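Local atomic coordinates of flavin-nucleotide-binding protein (Mycobacterium smegmatis, PDB entry 4YBN), a protein that binds flavin-adenine dinucleotide and heme b in a split beta-barrel fold and is probably an oxidoreductase. Residues T9-L14 and S162-E167; D30-A35 and G216-T221; V83-G88 and R101-T106. One frame throughout, in Å; residues are numbered along the deposited sequence.

Contact 1. Residues T9-L14 and S162-E167. With FAD (flavin-adenine dinucleotide), chain K.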
loop_
_atom_site.group_PDB
_atom_site.type_symbol
_atom_site.label_atom_id
_atom_site.label_comp_id
_atom_site.label_asym_id
_atom_site.label_seq_id
_atom_site.Cartn_x
_atom_site.Cartn_y
_atom_site.Cartn_z
ATOM N N THR A 9 9.638 -16.555 -7.687
ATOM C CA THR A 9 8.177 -16.454 -7.393
ATOM C C THR A 9 7.668 -17.363 -6.249
ATOM O O THR A 9 6.475 -17.325 -5.893
ATOM C CB THR A 9 7.288 -16.640 -8.674
ATOM O OG1 THR A 9 7.698 -17.807 -9.411
ATOM C CG2 THR A 9 7.369 -15.370 -9.579
ATOM N N ARG A 10 8.567 -18.153 -5.659
ATOM C CA ARG A 10 8.218 -19.053 -4.548
ATOM C C ARG A 10 8.360 -18.361 -3.161
ATOM O O ARG A 10 9.437 -17.883 -2.828
ATOM C CB ARG A 10 9.137 -20.285 -4.605
ATOM C CG ARG A 10 8.685 -21.427 -3.714
ATOM C CD ARG A 10 9.507 -22.690 -3.958
ATOM N NE ARG A 10 9.248 -23.305 -5.274
ATOM C CZ ARG A 10 8.196 -24.077 -5.587
ATOM N NH1 ARG A 10 7.244 -24.349 -4.693
ATOM N NH2 ARG A 10 8.089 -24.586 -6.815
ATOM N N VAL A 11 7.301 -18.312 -2.347
ATOM C CA VAL A 11 7.432 -17.772 -0.950
ATOM C C VAL A 11 8.338 -18.742 -0.124
ATOM O O VAL A 11 8.166 -19.976 -0.213
ATOM C CB VAL A 11 6.040 -17.541 -0.250
ATOM C CG1 VAL A 11 6.196 -17.098 1.211
ATOM C CG2 VAL A 11 5.168 -16.529 -1.023
ATOM N N THR A 12 9.291 -18.183 0.646
ATOM C CA THR A 12 10.122 -18.956 1.633
ATOM C C THR A 12 9.408 -19.137 2.991
ATOM O O THR A 12 9.133 -20.275 3.395
ATOM C CB THR A 12 11.515 -18.310 1.945
ATOM O OG1 THR A 12 12.267 -18.146 0.751
ATOM C CG2 THR A 12 12.361 -19.193 2.939
ATOM N N ARG A 13 9.125 -18.022 3.690
ATOM C CA ARG A 13 8.530 -18.066 5.051
ATOM C C ARG A 13 6.998 -18.196 4.997
ATOM O O ARG A 13 6.339 -17.497 4.187
ATOM C CB ARG A 13 8.926 -16.817 5.867
ATOM C CG ARG A 13 10.428 -16.493 5.948
ATOM C CD ARG A 13 11.288 -17.632 6.511
ATOM N NE ARG A 13 10.800 -18.111 7.806
ATOM C CZ ARG A 13 11.355 -19.090 8.534
ATOM N NH1 ARG A 13 12.457 -19.732 8.140
ATOM N NH2 ARG A 13 10.796 -19.428 9.683
ATOM N N LEU A 14 6.448 -19.072 5.860
ATOM C CA LEU A 14 4.991 -19.360 5.956
ATOM C C LEU A 14 4.358 -19.543 4.573
ATOM O O LEU A 14 3.343 -18.924 4.220
ATOM C CB LEU A 14 4.260 -18.288 6.785
ATOM C CG LEU A 14 4.707 -18.147 8.253
ATOM C CD1 LEU A 14 4.273 -16.818 8.865
ATOM C CD2 LEU A 14 4.184 -19.330 9.060
ATOM N N SER A 162 3.337 -13.765 -7.843
ATOM C CA SER A 162 3.184 -14.528 -6.628
ATOM C C SER A 162 2.070 -13.866 -5.773
ATOM O O SER A 162 1.892 -12.640 -5.818
ATOM C CB SER A 162 4.517 -14.640 -5.907
ATOM O OG SER A 162 4.871 -13.393 -5.355
ATOM N N LEU A 163 1.293 -14.672 -5.096
ATOM C CA LEU A 163 0.226 -14.174 -4.232
ATOM C C LEU A 163 0.384 -14.748 -2.824
ATOM O O LEU A 163 0.503 -16.002 -2.589
ATOM C CB LEU A 163 -1.145 -14.508 -4.837
ATOM C CG LEU A 163 -2.370 -14.017 -4.062
ATOM C CD1 LEU A 163 -2.565 -12.527 -4.025
ATOM C CD2 LEU A 163 -3.588 -14.686 -4.637
ATOM N N LYS A 164 0.379 -13.870 -1.849
ATOM C CA LYS A 164 0.426 -14.312 -0.423
ATOM C C LYS A 164 -0.757 -13.801 0.378
ATOM O O LYS A 164 -1.124 -12.615 0.310
ATOM C CB LYS A 164 1.713 -13.863 0.169
ATOM C CG LYS A 164 1.933 -14.411 1.591
ATOM C CD LYS A 164 3.393 -14.358 2.043
ATOM C CE LYS A 164 3.600 -15.123 3.369
ATOM N NZ LYS A 164 4.961 -14.783 3.886
ATOM N N LEU A 165 -1.414 -14.721 1.070
ATOM C CA LEU A 165 -2.678 -14.453 1.757
ATOM C C LEU A 165 -2.534 -14.803 3.246
ATOM O O LEU A 165 -2.224 -15.946 3.570
ATOM C CB LEU A 165 -3.832 -15.296 1.167
ATOM C CG LEU A 165 -3.985 -15.390 -0.372
ATOM C CD1 LEU A 165 -5.062 -16.403 -0.787
ATOM C CD2 LEU A 165 -4.353 -14.013 -0.931
ATOM N N SER A 166 -2.810 -13.854 4.137
ATOM C CA SER A 166 -2.883 -14.102 5.585
ATOM C C SER A 166 -4.197 -13.626 6.124
ATOM O O SER A 166 -4.420 -12.439 6.195
ATOM C CB SER A 166 -1.787 -13.365 6.301
ATOM O OG SER A 166 -1.554 -13.977 7.556
ATOM N N GLU A 167 -5.118 -14.533 6.420
ATOM C CA GLU A 167 -6.411 -14.133 6.956
ATOM C C GLU A 167 -6.791 -14.992 8.145
ATOM O O GLU A 167 -7.985 -15.202 8.395
ATOM C CB GLU A 167 -7.519 -14.234 5.882
ATOM C CG GLU A 167 -7.285 -13.415 4.606
ATOM C CD GLU A 167 -7.287 -11.913 4.835
ATOM O OE1 GLU A 167 -7.804 -11.443 5.869
ATOM O OE2 GLU A 167 -6.763 -11.186 3.988
HETATM P PA FAD K . 11.788 -14.346 -0.242
HETATM O O1A FAD K . 12.120 -15.808 -0.158
HETATM O O2A FAD K . 12.892 -13.379 0.067
HETATM O O5B FAD K . 11.060 -14.073 -1.701
HETATM C C5B FAD K . 10.847 -15.122 -2.670
HETATM C C4B FAD K . 9.586 -14.868 -3.507
HETATM O O4B FAD K . 8.417 -15.011 -2.677
HETATM C C3B FAD K . 9.391 -13.439 -4.030
HETATM O O3B FAD K . 10.209 -13.062 -5.153
HETATM C C2B FAD K . 7.869 -13.339 -4.235
HETATM O O2B FAD K . 7.473 -13.779 -5.527
HETATM C C1B FAD K . 7.289 -14.297 -3.184
HETATM N N9A FAD K . 6.656 -13.511 -2.120
HETATM C C8A FAD K . 7.242 -13.345 -0.909
HETATM N N7A FAD K . 6.474 -12.530 -0.128
HETATM C C5A FAD K . 5.392 -12.169 -0.845
HETATM C C6A FAD K . 4.221 -11.301 -0.559
HETATM N N6A FAD K . 4.154 -10.744 0.671
HETATM N N1A FAD K . 3.275 -11.158 -1.537
HETATM C C2A FAD K . 3.414 -11.744 -2.765
HETATM N N3A FAD K . 4.465 -12.540 -3.056
HETATM C C4A FAD K . 5.486 -12.807 -2.161
HETATM N N1 FAD K . 7.042 -10.099 6.767
HETATM C C2 FAD K . 7.857 -9.953 7.853
HETATM O O2 FAD K . 8.854 -10.710 7.826
HETATM N N3 FAD K . 7.596 -9.056 8.851
HETATM C C4 FAD K . 6.523 -8.185 8.790
HETATM O O4 FAD K . 6.203 -7.279 9.612
HETATM C C4X FAD K . 5.583 -8.317 7.654
HETATM N N5 FAD K . 4.505 -7.503 7.523
HETATM C C5X FAD K . 3.710 -7.625 6.427
HETATM C C6 FAD K . 2.619 -6.830 6.301
HETATM C C7 FAD K . 1.788 -6.988 5.206
HETATM C C7M FAD K . 0.595 -6.106 5.038
HETATM C C8 FAD K . 2.063 -7.975 4.140
HETATM C C8M FAD K . 1.181 -8.087 2.924
HETATM C C9 FAD K . 3.154 -8.782 4.275
HETATM C C9A FAD K . 3.982 -8.635 5.379
HETATM N N10 FAD K . 5.119 -9.438 5.492
HETATM C C10 FAD K . 5.925 -9.328 6.624
HETATM C "C1'" FAD K . 5.411 -10.486 4.482
HETATM C "C2'" FAD K . 6.591 -10.206 3.590
HETATM O "O2'" FAD K . 6.106 -9.592 2.398
HETATM C "C3'" FAD K . 7.199 -11.562 3.221
HETATM O "O3'" FAD K . 6.134 -12.475 2.794
HETATM C "C4'" FAD K . 8.032 -12.110 4.411
HETATM O "O4'" FAD K . 9.082 -11.176 4.791
HETATM C "C5'" FAD K . 8.647 -13.449 4.048
HETATM O "O5'" FAD K . 9.267 -13.312 2.778
HETATM P P FAD K . 10.191 -14.477 2.167
HETATM O O1P FAD K . 9.285 -15.681 2.161
HETATM O O2P FAD K . 11.488 -14.509 2.889
HETATM O O3P FAD K . 10.475 -14.003 0.673
#

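Contact 2. Residues D30-A35 and G216-T221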
loop_
_atom_site.group_PDB
_atom_site.type_symbol
_atom_site.label_atom_id
_atom_site.label_comp_id
_atom_site.label_asym_id
_atom_site.label_seq_id
_atom_site.Cartn_x
_atom_site.Cartn_y
_atom_site.Cartn_z
ATOM N N ASP A 30 -8.472 -6.339 -8.636
ATOM C CA ASP A 30 -9.659 -5.605 -8.872
ATOM C C ASP A 30 -10.201 -4.926 -7.641
ATOM O O ASP A 30 -11.303 -4.399 -7.691
ATOM C CB ASP A 30 -10.740 -6.575 -9.337
ATOM C CG ASP A 30 -10.434 -7.124 -10.734
ATOM O OD1 ASP A 30 -9.596 -6.494 -11.432
ATOM O OD2 ASP A 30 -11.011 -8.173 -11.087
ATOM N N THR A 31 -9.484 -4.978 -6.535
ATOM C CA THR A 31 -9.897 -4.346 -5.321
ATOM C C THR A 31 -9.041 -3.101 -5.042
ATOM O O THR A 31 -9.583 -2.055 -4.746
ATOM C CB THR A 31 -9.765 -5.339 -4.146
ATOM O OG1 THR A 31 -10.572 -6.469 -4.402
ATOM C CG2 THR A 31 -10.243 -4.689 -2.822
ATOM N N ILE A 32 -7.730 -3.235 -5.086
ATOM C CA ILE A 32 -6.810 -2.164 -4.669
ATOM C C ILE A 32 -6.391 -1.413 -5.885
ATOM O O ILE A 32 -5.908 -2.046 -6.792
ATOM C CB ILE A 32 -5.543 -2.796 -4.012
ATOM C CG1 ILE A 32 -5.951 -3.690 -2.818
ATOM C CG2 ILE A 32 -4.566 -1.718 -3.546
ATOM C CD1 ILE A 32 -6.594 -2.911 -1.694
ATOM N N PRO A 33 -6.525 -0.079 -5.923
ATOM C CA PRO A 33 -6.122 0.692 -7.090
ATOM C C PRO A 33 -4.673 1.202 -7.105
ATOM O O PRO A 33 -4.248 1.776 -8.089
ATOM C CB PRO A 33 -7.074 1.867 -7.040
ATOM C CG PRO A 33 -7.249 2.106 -5.625
ATOM C CD PRO A 33 -7.214 0.778 -4.939
ATOM N N LEU A 34 -3.926 0.974 -6.027
ATOM C CA LEU A 34 -2.566 1.460 -5.907
ATOM C C LEU A 34 -1.601 0.314 -6.065
ATOM O O LEU A 34 -1.774 -0.761 -5.472
ATOM C CB LEU A 34 -2.389 2.143 -4.562
ATOM C CG LEU A 34 -1.012 2.291 -3.941
ATOM C CD1 LEU A 34 -0.161 3.248 -4.748
ATOM C CD2 LEU A 34 -1.177 2.750 -2.491
ATOM N N ALA A 35 -0.573 0.535 -6.873
ATOM C CA ALA A 35 0.532 -0.396 -6.960
ATOM C C ALA A 35 1.815 0.351 -6.537
ATOM O O ALA A 35 1.916 1.586 -6.679
ATOM C CB ALA A 35 0.679 -0.878 -8.407
ATOM N N GLY A 216 -19.335 2.051 -0.238
ATOM C CA GLY A 216 -18.884 0.796 0.386
ATOM C C GLY A 216 -17.373 0.735 0.423
ATOM O O GLY A 216 -16.659 1.760 0.370
ATOM N N GLU A 217 -16.887 -0.486 0.408
ATOM C CA GLU A 217 -15.483 -0.723 0.467
ATOM C C GLU A 217 -14.843 -0.557 -0.883
ATOM O O GLU A 217 -15.326 -0.972 -1.926
ATOM C CB GLU A 217 -15.172 -2.099 1.021
ATOM C CG GLU A 217 -15.548 -2.247 2.477
ATOM C CD GLU A 217 -15.232 -3.632 3.024
ATOM O OE1 GLU A 217 -14.504 -4.420 2.381
ATOM O OE2 GLU A 217 -15.714 -3.929 4.118
ATOM N N LEU A 218 -13.721 0.091 -0.821
ATOM C CA LEU A 218 -12.936 0.452 -1.968
ATOM C C LEU A 218 -12.760 -0.744 -2.857
ATOM O O LEU A 218 -12.352 -1.776 -2.343
ATOM C CB LEU A 218 -11.563 0.865 -1.462
ATOM C CG LEU A 218 -10.415 0.757 -2.430
ATOM C CD1 LEU A 218 -10.569 1.898 -3.431
ATOM C CD2 LEU A 218 -9.079 0.705 -1.690
ATOM N N ARG A 219 -13.071 -0.604 -4.167
ATOM C CA ARG A 219 -12.722 -1.638 -5.186
ATOM C C ARG A 219 -12.056 -1.019 -6.453
ATOM O O ARG A 219 -11.973 0.203 -6.589
ATOM C CB ARG A 219 -13.912 -2.596 -5.499
ATOM C CG ARG A 219 -14.037 -3.693 -4.431
ATOM C CD ARG A 219 -14.721 -4.949 -4.904
ATOM N NE ARG A 219 -14.011 -5.797 -5.882
ATOM C CZ ARG A 219 -14.623 -6.425 -6.890
ATOM N NH1 ARG A 219 -15.924 -6.229 -7.095
ATOM N NH2 ARG A 219 -13.945 -7.217 -7.729
ATOM N N ASN A 220 -11.519 -1.876 -7.316
ATOM C CA ASN A 220 -10.865 -1.462 -8.585
ATOM C C ASN A 220 -11.580 -2.083 -9.853
ATOM O O ASN A 220 -10.914 -2.490 -10.831
ATOM C CB ASN A 220 -9.349 -1.801 -8.530
ATOM C CG ASN A 220 -8.510 -0.959 -9.488
ATOM O OD1 ASN A 220 -8.993 0.041 -10.011
ATOM N ND2 ASN A 220 -7.214 -1.358 -9.695
ATOM N N THR A 221 -12.919 -2.178 -9.775
ATOM C CA THR A 221 -13.813 -2.475 -10.903
ATOM C C THR A 221 -15.277 -2.318 -10.485
ATOM O O THR A 221 -15.634 -2.583 -9.329
ATOM C CB THR A 221 -13.640 -3.892 -11.461
ATOM O OG1 THR A 221 -14.157 -3.909 -12.796
ATOM C CG2 THR A 221 -14.385 -4.968 -10.613
#

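Contact 3. Residues V83-G88 and R101-T106. With FAD (flavin-adenine dinucleotide), chain K.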
loop_
_atom_site.group_PDB
_atom_site.type_symbol
_atom_site.label_atom_id
_atom_site.label_comp_id
_atom_site.label_asym_id
_atom_site.label_seq_id
_atom_site.Cartn_x
_atom_site.Cartn_y
_atom_site.Cartn_z
ATOM N N VAL A 83 1.281 -5.082 -4.993
ATOM C CA VAL A 83 -0.107 -4.677 -4.711
ATOM C C VAL A 83 -0.538 -5.324 -3.421
ATOM O O VAL A 83 -0.525 -6.549 -3.303
ATOM C CB VAL A 83 -1.115 -5.045 -5.848
ATOM C CG1 VAL A 83 -2.516 -4.540 -5.498
ATOM C CG2 VAL A 83 -0.630 -4.386 -7.145
ATOM N N THR A 84 -0.974 -4.502 -2.467
ATOM C CA THR A 84 -1.214 -4.965 -1.091
ATOM C C THR A 84 -2.515 -4.396 -0.504
ATOM O O THR A 84 -2.837 -3.209 -0.646
ATOM C CB THR A 84 0.029 -4.561 -0.210
ATOM O OG1 THR A 84 1.176 -5.298 -0.670
ATOM C CG2 THR A 84 -0.172 -4.923 1.223
ATOM N N ALA A 85 -3.272 -5.298 0.078
ATOM C CA ALA A 85 -4.430 -4.993 0.899
ATOM C C ALA A 85 -4.173 -5.358 2.325
ATOM O O ALA A 85 -3.917 -6.496 2.632
ATOM C CB ALA A 85 -5.598 -5.777 0.393
ATOM N N LEU A 86 -4.228 -4.377 3.199
ATOM C CA LEU A 86 -4.101 -4.578 4.664
ATOM C C LEU A 86 -5.473 -4.737 5.242
ATOM O O LEU A 86 -6.246 -3.791 5.185
ATOM C CB LEU A 86 -3.473 -3.336 5.264
ATOM C CG LEU A 86 -3.213 -3.249 6.789
ATOM C CD1 LEU A 86 -2.443 -4.441 7.241
ATOM C CD2 LEU A 86 -2.442 -1.989 7.114
ATOM N N ASP A 87 -5.769 -5.929 5.753
ATOM C CA ASP A 87 -7.067 -6.365 6.193
ATOM C C ASP A 87 -7.288 -6.400 7.674
ATOM O O ASP A 87 -8.397 -6.556 8.100
ATOM C CB ASP A 87 -7.341 -7.776 5.664
ATOM C CG ASP A 87 -7.433 -7.795 4.154
ATOM O OD1 ASP A 87 -7.762 -6.725 3.599
ATOM O OD2 ASP A 87 -7.199 -8.827 3.533
ATOM N N GLY A 88 -6.254 -6.279 8.468
ATOM C CA GLY A 88 -6.432 -6.242 9.913
ATOM C C GLY A 88 -5.190 -6.547 10.681
ATOM O O GLY A 88 -4.130 -6.868 10.113
ATOM N N ARG A 101 -3.372 -9.271 9.108
ATOM C CA ARG A 101 -4.054 -9.925 8.060
ATOM C C ARG A 101 -3.789 -9.057 6.817
ATOM O O ARG A 101 -3.842 -7.839 6.844
ATOM C CB ARG A 101 -5.532 -10.039 8.350
ATOM C CG ARG A 101 -5.893 -11.210 9.201
ATOM C CD ARG A 101 -7.400 -11.279 9.321
ATOM N NE ARG A 101 -7.845 -12.448 10.102
ATOM C CZ ARG A 101 -9.101 -12.682 10.475
ATOM N NH1 ARG A 101 -10.069 -11.813 10.160
ATOM N NH2 ARG A 101 -9.410 -13.784 11.202
ATOM N N TYR A 102 -3.536 -9.717 5.713
ATOM C CA TYR A 102 -3.294 -9.012 4.436
ATOM C C TYR A 102 -3.388 -9.931 3.247
ATOM O O TYR A 102 -3.433 -11.158 3.407
ATOM C CB TYR A 102 -1.914 -8.444 4.477
ATOM C CG TYR A 102 -0.845 -9.529 4.530
ATOM C CD1 TYR A 102 -0.484 -10.243 3.374
ATOM C CD2 TYR A 102 -0.188 -9.848 5.735
ATOM C CE1 TYR A 102 0.509 -11.213 3.404
ATOM C CE2 TYR A 102 0.821 -10.810 5.764
ATOM C CZ TYR A 102 1.158 -11.491 4.599
ATOM O OH TYR A 102 2.142 -12.448 4.611
ATOM N N ARG A 103 -3.399 -9.329 2.046
ATOM C CA ARG A 103 -3.306 -10.055 0.775
ATOM C C ARG A 103 -2.294 -9.254 -0.039
ATOM O O ARG A 103 -2.370 -8.025 -0.047
ATOM C CB ARG A 103 -4.633 -10.014 0.052
ATOM C CG ARG A 103 -5.808 -10.776 0.620
ATOM C CD ARG A 103 -7.071 -10.327 -0.072
ATOM N NE ARG A 103 -7.547 -9.119 0.587
ATOM C CZ ARG A 103 -8.464 -8.286 0.134
ATOM N NH1 ARG A 103 -9.059 -8.512 -1.045
ATOM N NH2 ARG A 103 -8.771 -7.197 0.880
ATOM N N SER A 104 -1.319 -9.883 -0.662
ATOM C CA SER A 104 -0.325 -9.149 -1.364
ATOM C C SER A 104 0.048 -9.892 -2.658
ATOM O O SER A 104 0.136 -11.121 -2.640
ATOM C CB SER A 104 0.972 -9.004 -0.509
ATOM O OG SER A 104 1.828 -8.100 -1.257
ATOM N N ALA A 105 0.247 -9.173 -3.739
ATOM C CA ALA A 105 0.699 -9.821 -4.978
ATOM C C ALA A 105 1.920 -9.112 -5.422
ATOM O O ALA A 105 2.048 -7.892 -5.247
ATOM C CB ALA A 105 -0.393 -9.743 -6.014
ATOM N N THR A 106 2.837 -9.860 -6.019
ATOM C CA THR A 106 4.021 -9.301 -6.618
ATOM C C THR A 106 4.120 -9.846 -8.065
ATOM O O THR A 106 3.932 -11.044 -8.261
ATOM C CB THR A 106 5.286 -9.704 -5.876
ATOM O OG1 THR A 106 5.075 -9.554 -4.455
ATOM C CG2 THR A 106 6.369 -8.748 -6.295
HETATM P PA FAD K . 11.788 -14.346 -0.242
HETATM O O1A FAD K . 12.120 -15.808 -0.158
HETATM O O2A FAD K . 12.892 -13.379 0.067
HETATM O O5B FAD K . 11.060 -14.073 -1.701
HETATM C C5B FAD K . 10.847 -15.122 -2.670
HETATM C C4B FAD K . 9.586 -14.868 -3.507
HETATM O O4B FAD K . 8.417 -15.011 -2.677
HETATM C C3B FAD K . 9.391 -13.439 -4.030
HETATM O O3B FAD K . 10.209 -13.062 -5.153
HETATM C C2B FAD K . 7.869 -13.339 -4.235
HETATM O O2B FAD K . 7.473 -13.779 -5.527
HETATM C C1B FAD K . 7.289 -14.297 -3.184
HETATM N N9A FAD K . 6.656 -13.511 -2.120
HETATM C C8A FAD K . 7.242 -13.345 -0.909
HETATM N N7A FAD K . 6.474 -12.530 -0.128
HETATM C C5A FAD K . 5.392 -12.169 -0.845
HETATM C C6A FAD K . 4.221 -11.301 -0.559
HETATM N N6A FAD K . 4.154 -10.744 0.671
HETATM N N1A FAD K . 3.275 -11.158 -1.537
HETATM C C2A FAD K . 3.414 -11.744 -2.765
HETATM N N3A FAD K . 4.465 -12.540 -3.056
HETATM C C4A FAD K . 5.486 -12.807 -2.161
HETATM N N1 FAD K . 7.042 -10.099 6.767
HETATM C C2 FAD K . 7.857 -9.953 7.853
HETATM O O2 FAD K . 8.854 -10.710 7.826
HETATM N N3 FAD K . 7.596 -9.056 8.851
HETATM C C4 FAD K . 6.523 -8.185 8.790
HETATM O O4 FAD K . 6.203 -7.279 9.612
HETATM C C4X FAD K . 5.583 -8.317 7.654
HETATM N N5 FAD K . 4.505 -7.503 7.523
HETATM C C5X FAD K . 3.710 -7.625 6.427
HETATM C C6 FAD K . 2.619 -6.830 6.301
HETATM C C7 FAD K . 1.788 -6.988 5.206
HETATM C C7M FAD K . 0.595 -6.106 5.038
HETATM C C8 FAD K . 2.063 -7.975 4.140
HETATM C C8M FAD K . 1.181 -8.087 2.924
HETATM C C9 FAD K . 3.154 -8.782 4.275
HETATM C C9A FAD K . 3.982 -8.635 5.379
HETATM N N10 FAD K . 5.119 -9.438 5.492
HETATM C C10 FAD K . 5.925 -9.328 6.624
HETATM C "C1'" FAD K . 5.411 -10.486 4.482
HETATM C "C2'" FAD K . 6.591 -10.206 3.590
HETATM O "O2'" FAD K . 6.106 -9.592 2.398
HETATM C "C3'" FAD K . 7.199 -11.562 3.221
HETATM O "O3'" FAD K . 6.134 -12.475 2.794
HETATM C "C4'" FAD K . 8.032 -12.110 4.411
HETATM O "O4'" FAD K . 9.082 -11.176 4.791
HETATM C "C5'" FAD K . 8.647 -13.449 4.048
HETATM O "O5'" FAD K . 9.267 -13.312 2.778
HETATM P P FAD K . 10.191 -14.477 2.167
HETATM O O1P FAD K . 9.285 -15.681 2.161
HETATM O O2P FAD K . 11.488 -14.509 2.889
HETATM O O3P FAD K . 10.475 -14.003 0.673
HETATM O O HOH W 1 -10.146 -9.103 8.550
#

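Contact 1. Residues T9-L14 and S162-E167
The amine of K164 is gripped by three oxygens. NZ donates to the carbonyl O of R13 at 3.1 Å, arriving from above the carbonyl plane, and to the ribityl hydroxyl O3' of FAD at 2.8 Å, while a propionate oxygen of the bound heme takes a further bond. With CG anti to the backbone N (chi1 -173°) and every later torsion extended, K164 spans the whole gap from strand to loop. On the way its CB lies over the adenine face of FAD, above N1A and C6A, and its end crosses V11 at about a right angle, CG1 of V11 being 3.7 Å from NZ. The other methyl of V11, CG2, covers the same face, 3.5 Å from N9A. The loop itself wraps the pyrophosphate: R13 N donates to O1P at 2.8 Å in a fairly straight bond, T12 N adds a weak one to the same oxygen, and T12 OG1 binds O1A of the second phosphate. R13 then bends at chi2 and chi3, and its NE reaches a heme propionate. S162 holds the other end of the nucleotide, where its OG accepts from ribose O2B at 2.6 Å and its CB meets T9 O at 3.3 Å. R13 and K164 thus serve both FAD and heme. Strand 161-166 runs antiparallel to strand 99-108, and L163 and L165 lie on its other face, against helix 22-29; T9-L14 belongs to the loop leading to that helix, and the side chain of Q18 secures it through V11 N and T9 O.

Contact 2. Residues D30-A35 and G216-T221
The two backbones come closest at T31 and R219, whose CA atoms are 3.9 Å apart, and are joined by one hydrogen bond, from N220 N to D30 O at 2.6 Å. The carbonyl receives this donor from well above its plane. In the split-barrel fold the contact lays the C-terminal tail against the turn that leads from helix 22-29 into strand 34-41, with D30 the first residue to leave the helical conformation. A CA-H...O contact supplements the hydrogen bond, R219 CA meeting T31 O at 3.2 Å. N220 is a buried polar residue of this junction. Its CG stands anti to the backbone N (chi1 -157°), which carries the amide toward the turn, with ND2 3.5 Å from P33 CA. The same ND2 is a donor to L29 O and to F52 O, so this buried amide ties the helix end and strand 44-55 to the tail. The chain of R219, bent at chi3, passes beside D30 and T31: NH2 lies 3.6 Å from D30 CB, and T31 OG1 sits at the guanidinium edge, near its plane. The acid of D30 is directed elsewhere, to a salt bridge with R54, and T31 OG1 bonds to D27 O in the last part of the helix. Apolar packing fills the other side, where L188 of the second subunit also reaches L218. There the end of L218 meets the ring of P33, both leucine methyls bearing on it, CD2 at 3.7 Å and CD1 at 3.8 Å from P33 CD.

Contact 3. Residues V83-G88 and R101-T106
R103, R101 and D87 have the largest shares of the surface buried where these two antiparallel strands meet. R103 forms a salt bridge with D87, gripping it side-on with two nitrogens, one to each carboxylate oxygen: NH2 donates to OD1 at 2.9 Å, nearly in the guanidinium plane, and NE to OD2 at 3.0 Å on its syn lone pair. The two flat groups are 31° apart, so the fork is slightly twisted. A bend at chi3 (-84°) folds the guanidinium back across the neighbouring strand, and the methyl of A85 lies under one of its faces, CB 3.5 Å from NH2. E167 places a second carboxylate near D87, but the modelled approach is so short that it is doubtful. R101 extends away from the hairpin; its NH1 reaches a water that donates to D87 O, NE bonds to G168 O, and W169 makes a cation-pi contact. At the backbone R101 faces two residues: its O accepts from D87 N at 2.9 Å and, weakly, from G88 N, while its N donates to G88 O at 2.7 Å. Beyond this irregularity regular pairs follow, A85 with R103 and V83 with A105. Between them, on the other face, T84 OG1 and S104 OG share a hydrogen bond of 2.9 Å. Y102 lies on that face too, its ring under the flavin with C8 of FAD 3.2 Å above its centre, and its OH binds a heme propionate. The arrangement is a beta hairpin with a classic beta bulge at D87 and G88, one face of which forms a wall of the FAD and heme pocket.

How the contacts relate
All three contacts reach one antiparallel sheet. Strand 99-108 lies between strand 161-166 of contact 1 and strand 78-91, the other half of the contact 3 hairpin, and strand 34-41 of contact 2 follows beyond 78-91. The centre of contact 3 is about 11 Å from that of contact 1 and about 12 Å from that of contact 2, and it touches both; contacts 1 and 2 are about 21 Å apart between centres and do not meet. Along the chain the segments of contacts 1 and 2 alternate, and contact 3 is nested inside both loops. Contacts 1 and 3 line the same FAD; contact 2 joins the C-terminal tail to the start of strand 34-41, where L34 touches an FAD. All three touch the second subunit.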